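Long-range contact in carbohydrate binding module family 33 and 10 domain protein (Teredinibacter turnerae, PDB 6RW7), which is a copper-dependent AA10 lytic polysaccharide monooxygenase, seen here as its LPMO domain, and probably binds and oxidatively cleaves cellulose: residues Q11-N22 with N42-V51. Numbering follows the deposited sequence.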
# COMPACT_ATOMS: atom_id res chain seq x y z
N GLN A 11 -0.41 6.04 3.30
CA GLN A 11 -1.10 7.17 2.65
C GLN A 11 -2.37 7.57 3.40
O GLN A 11 -2.74 8.75 3.38
CB GLN A 11 -1.47 6.77 1.23
CG GLN A 11 -0.26 6.51 0.37
CD GLN A 11 -0.29 5.14 -0.24
OE1 GLN A 11 -0.20 4.15 0.49
NE2 GLN A 11 -0.37 5.08 -1.57
N GLN A 12 -3.03 6.62 4.05
CA GLN A 12 -4.23 6.90 4.86
C GLN A 12 -3.80 7.71 6.09
O GLN A 12 -4.43 8.73 6.40
CB GLN A 12 -4.93 5.60 5.26
CG GLN A 12 -6.11 5.83 6.19
CD GLN A 12 -7.23 6.63 5.56
OE1 GLN A 12 -7.57 6.40 4.40
NE2 GLN A 12 -7.88 7.50 6.32
N HIS A 13 -2.80 7.25 6.81
CA HIS A 13 -2.33 7.96 8.02
C HIS A 13 -1.76 9.32 7.64
O HIS A 13 -2.09 10.31 8.31
CB HIS A 13 -1.22 7.20 8.73
CG HIS A 13 -1.61 5.91 9.37
ND1 HIS A 13 -2.47 5.83 10.43
CD2 HIS A 13 -1.18 4.65 9.13
CE1 HIS A 13 -2.55 4.57 10.83
NE2 HIS A 13 -1.77 3.82 10.04
N CYS A 14 -0.82 9.33 6.69
CA CYS A 14 0.04 10.49 6.36
C CYS A 14 -0.27 10.88 4.93
O CYS A 14 0.31 10.29 4.03
CB CYS A 14 1.52 10.19 6.60
SG CYS A 14 1.88 9.31 8.15
N GLY A 15 -1.23 11.78 4.76
CA GLY A 15 -1.88 12.01 3.46
C GLY A 15 -3.35 12.25 3.67
O GLY A 15 -3.76 13.42 3.86
N ALA A 16 -4.15 11.20 3.71
CA ALA A 16 -5.61 11.36 3.83
C ALA A 16 -5.93 12.03 5.17
O ALA A 16 -6.76 12.95 5.21
CB ALA A 16 -6.31 10.04 3.65
N GLU A 17 -5.32 11.56 6.25
CA GLU A 17 -5.63 12.06 7.61
C GLU A 17 -4.68 13.20 7.96
O GLU A 17 -5.13 14.34 7.99
CB GLU A 17 -5.54 10.92 8.62
CG GLU A 17 -6.63 9.90 8.45
CD GLU A 17 -6.57 8.75 9.44
OE1 GLU A 17 -5.96 8.95 10.55
OE2 GLU A 17 -7.12 7.67 9.10
N GLN A 18 -3.41 12.94 8.20
CA GLN A 18 -2.48 13.98 8.70
C GLN A 18 -1.76 14.62 7.52
O GLN A 18 -1.28 13.90 6.63
CB GLN A 18 -1.48 13.38 9.69
CG GLN A 18 -2.13 12.75 10.91
CD GLN A 18 -2.84 13.82 11.71
OE1 GLN A 18 -2.35 14.95 11.85
NE2 GLN A 18 -4.03 13.50 12.19
N LYS A 19 -1.70 15.95 7.54
CA LYS A 19 -0.94 16.75 6.56
C LYS A 19 0.17 17.48 7.30
O LYS A 19 -0.01 17.94 8.43
CB LYS A 19 -1.79 17.83 5.89
CG LYS A 19 -3.11 17.38 5.28
CD LYS A 19 -2.90 16.54 4.08
CE LYS A 19 -4.17 16.40 3.27
NZ LYS A 19 -5.18 15.62 4.01
N PRO A 20 1.36 17.58 6.69
CA PRO A 20 2.53 18.06 7.43
C PRO A 20 2.46 19.55 7.78
O PRO A 20 3.14 19.97 8.74
CB PRO A 20 3.70 17.77 6.48
CG PRO A 20 3.05 17.74 5.11
CD PRO A 20 1.69 17.13 5.33
N ASP A 21 1.66 20.33 7.06
CA ASP A 21 1.57 21.78 7.33
C ASP A 21 0.52 22.05 8.43
O ASP A 21 0.42 23.21 8.86
CB ASP A 21 1.39 22.57 6.03
CG ASP A 21 0.44 21.99 4.99
OD1 ASP A 21 0.13 20.77 5.04
OD2 ASP A 21 0.04 22.76 4.10
N ASN A 22 -0.19 21.05 8.92
CA ASN A 22 -1.24 21.29 9.95
C ASN A 22 -1.66 19.98 10.62
O ASN A 22 -2.84 19.65 10.69
CB ASN A 22 -2.45 22.04 9.38
CG ASN A 22 -3.30 21.20 8.46
OD1 ASN A 22 -2.83 20.24 7.85
ND2 ASN A 22 -4.58 21.54 8.38
N ASN A 42 6.91 19.28 1.85
CA ASN A 42 5.63 19.06 2.55
C ASN A 42 4.49 18.86 1.54
O ASN A 42 3.57 18.08 1.83
CB ASN A 42 5.32 20.23 3.47
CG ASN A 42 5.96 20.14 4.84
OD1 ASN A 42 6.55 19.14 5.21
ND2 ASN A 42 5.72 21.17 5.65
N SER A 43 4.49 19.61 0.44
CA SER A 43 3.36 19.58 -0.50
C SER A 43 3.23 18.18 -1.12
O SER A 43 2.13 17.83 -1.57
CB SER A 43 3.50 20.64 -1.54
OG SER A 43 4.63 20.36 -2.35
N HIS A 44 4.30 17.40 -1.13
CA HIS A 44 4.26 16.07 -1.79
C HIS A 44 3.21 15.15 -1.15
O HIS A 44 2.67 14.25 -1.86
CB HIS A 44 5.65 15.43 -1.76
CG HIS A 44 6.63 16.13 -2.63
ND1 HIS A 44 7.96 15.81 -2.64
CD2 HIS A 44 6.46 17.11 -3.54
CE1 HIS A 44 8.57 16.56 -3.53
NE2 HIS A 44 7.68 17.36 -4.11
N TRP A 45 2.95 15.32 0.15
CA TRP A 45 2.02 14.42 0.90
C TRP A 45 0.58 14.65 0.44
O TRP A 45 -0.28 13.79 0.67
CB TRP A 45 2.17 14.62 2.40
CG TRP A 45 3.54 14.36 2.93
CD1 TRP A 45 4.53 15.28 3.08
CD2 TRP A 45 4.05 13.11 3.43
NE1 TRP A 45 5.65 14.67 3.59
CE2 TRP A 45 5.38 13.35 3.83
CE3 TRP A 45 3.53 11.82 3.58
CZ2 TRP A 45 6.18 12.37 4.39
CZ3 TRP A 45 4.32 10.85 4.15
CH2 TRP A 45 5.64 11.11 4.51
N TYR A 46 0.31 15.76 -0.24
CA TYR A 46 -1.03 16.01 -0.83
C TYR A 46 -1.28 15.05 -2.00
O TYR A 46 -2.44 14.86 -2.37
CB TYR A 46 -1.20 17.49 -1.19
CG TYR A 46 -1.38 18.33 0.04
CD1 TYR A 46 -0.32 18.64 0.88
CD2 TYR A 46 -2.65 18.71 0.45
CE1 TYR A 46 -0.50 19.36 2.06
CE2 TYR A 46 -2.84 19.46 1.59
CZ TYR A 46 -1.77 19.78 2.41
OH TYR A 46 -1.98 20.52 3.55
N ASN A 47 -0.23 14.45 -2.56
CA ASN A 47 -0.35 13.46 -3.66
C ASN A 47 -0.35 12.03 -3.11
O ASN A 47 0.16 11.12 -3.77
CB ASN A 47 0.76 13.67 -4.71
CG ASN A 47 0.23 14.27 -5.98
OD1 ASN A 47 0.88 15.16 -6.57
ND2 ASN A 47 -0.92 13.82 -6.40
N PHE A 48 -0.99 11.84 -1.97
CA PHE A 48 -1.01 10.52 -1.29
C PHE A 48 -1.75 9.50 -2.15
O PHE A 48 -1.59 8.29 -1.97
CB PHE A 48 -1.66 10.63 0.08
CG PHE A 48 -3.07 11.15 0.13
CD1 PHE A 48 -4.15 10.30 0.03
CD2 PHE A 48 -3.32 12.50 0.32
CE1 PHE A 48 -5.45 10.78 0.14
CE2 PHE A 48 -4.61 12.97 0.44
CZ PHE A 48 -5.67 12.12 0.33
N MET A 49 -2.58 9.95 -3.09
CA MET A 49 -3.37 9.06 -3.98
C MET A 49 -2.61 8.73 -5.27
O MET A 49 -3.20 8.11 -6.17
CB MET A 49 -4.72 9.69 -4.31
CG MET A 49 -4.68 10.89 -5.21
SD MET A 49 -3.95 12.41 -4.53
CE MET A 49 -5.14 12.82 -3.25
N SER A 50 -1.36 9.15 -5.38
CA SER A 50 -0.66 9.18 -6.69
C SER A 50 0.66 8.41 -6.65
O SER A 50 1.60 8.87 -7.30
CB SER A 50 -0.45 10.60 -7.13
OG SER A 50 -1.67 11.31 -7.07
N VAL A 51 0.72 7.30 -5.92
CA VAL A 51 1.93 6.43 -6.01
C VAL A 51 1.66 5.50 -7.20
O VAL A 51 0.86 4.57 -7.06
CB VAL A 51 2.23 5.66 -4.72
CG1 VAL A 51 3.57 4.97 -4.88
CG2 VAL A 51 2.24 6.56 -3.49
O HOH W 1 -1.21 5.94 -4.26
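With CG between the backbone N and the carbonyl carbon (chi1 57°), Phe48 lays its ring flat on the Gly15-Ala16 peptide. Tyr46 CG is anti to the carbonyl carbon (chi1 -73°), a setting that carries the phenol out to Lys19 and Asp21. The contact belongs to the helical and loop region between strands 3-6 and 52-54 of the AA10 domain, beside its beta-sandwich core. Helix 10-17, with a pi-type turn near its end, packs on the 3-10 segment 42-46 and the turn after it. Ala16 N sits over the centre of the Phe48 ring, and Gly15 C is 3.4 Å from Phe48 CD2. Met49 CE lies over the opposite face. Gly15 suits this place: its backbone angles would jam a CB against the preceding carbonyl O and against Phe48 CB. With an alanine in place of Phe48, a gap would probably open against the 15-16 peptide and Ala16 CB would lose its ring partner. Trp45 presents its ring edge, at CE3, to Cys14 O, while its CD1 meets Pro20 CG at 3.5 Å. Cys14 is disulfide-bonded to Cys28. Gln11 CG touches Phe48 O at 3.2 Å. Ser197 OG holds Gln11 OE1, and Phe196 O holds NE2; a water accepts a bond from Val51 N and a weak one from Gln11 NE2. Lys19 crosses Tyr46 at about a right angle, with CD over one ring face, and its NZ bonds Gly15 O at 2.6 Å. Tyr46 OH donates to Asp21 OD1 at 2.6 Å, on the syn side and 18° out of the carboxylate plane.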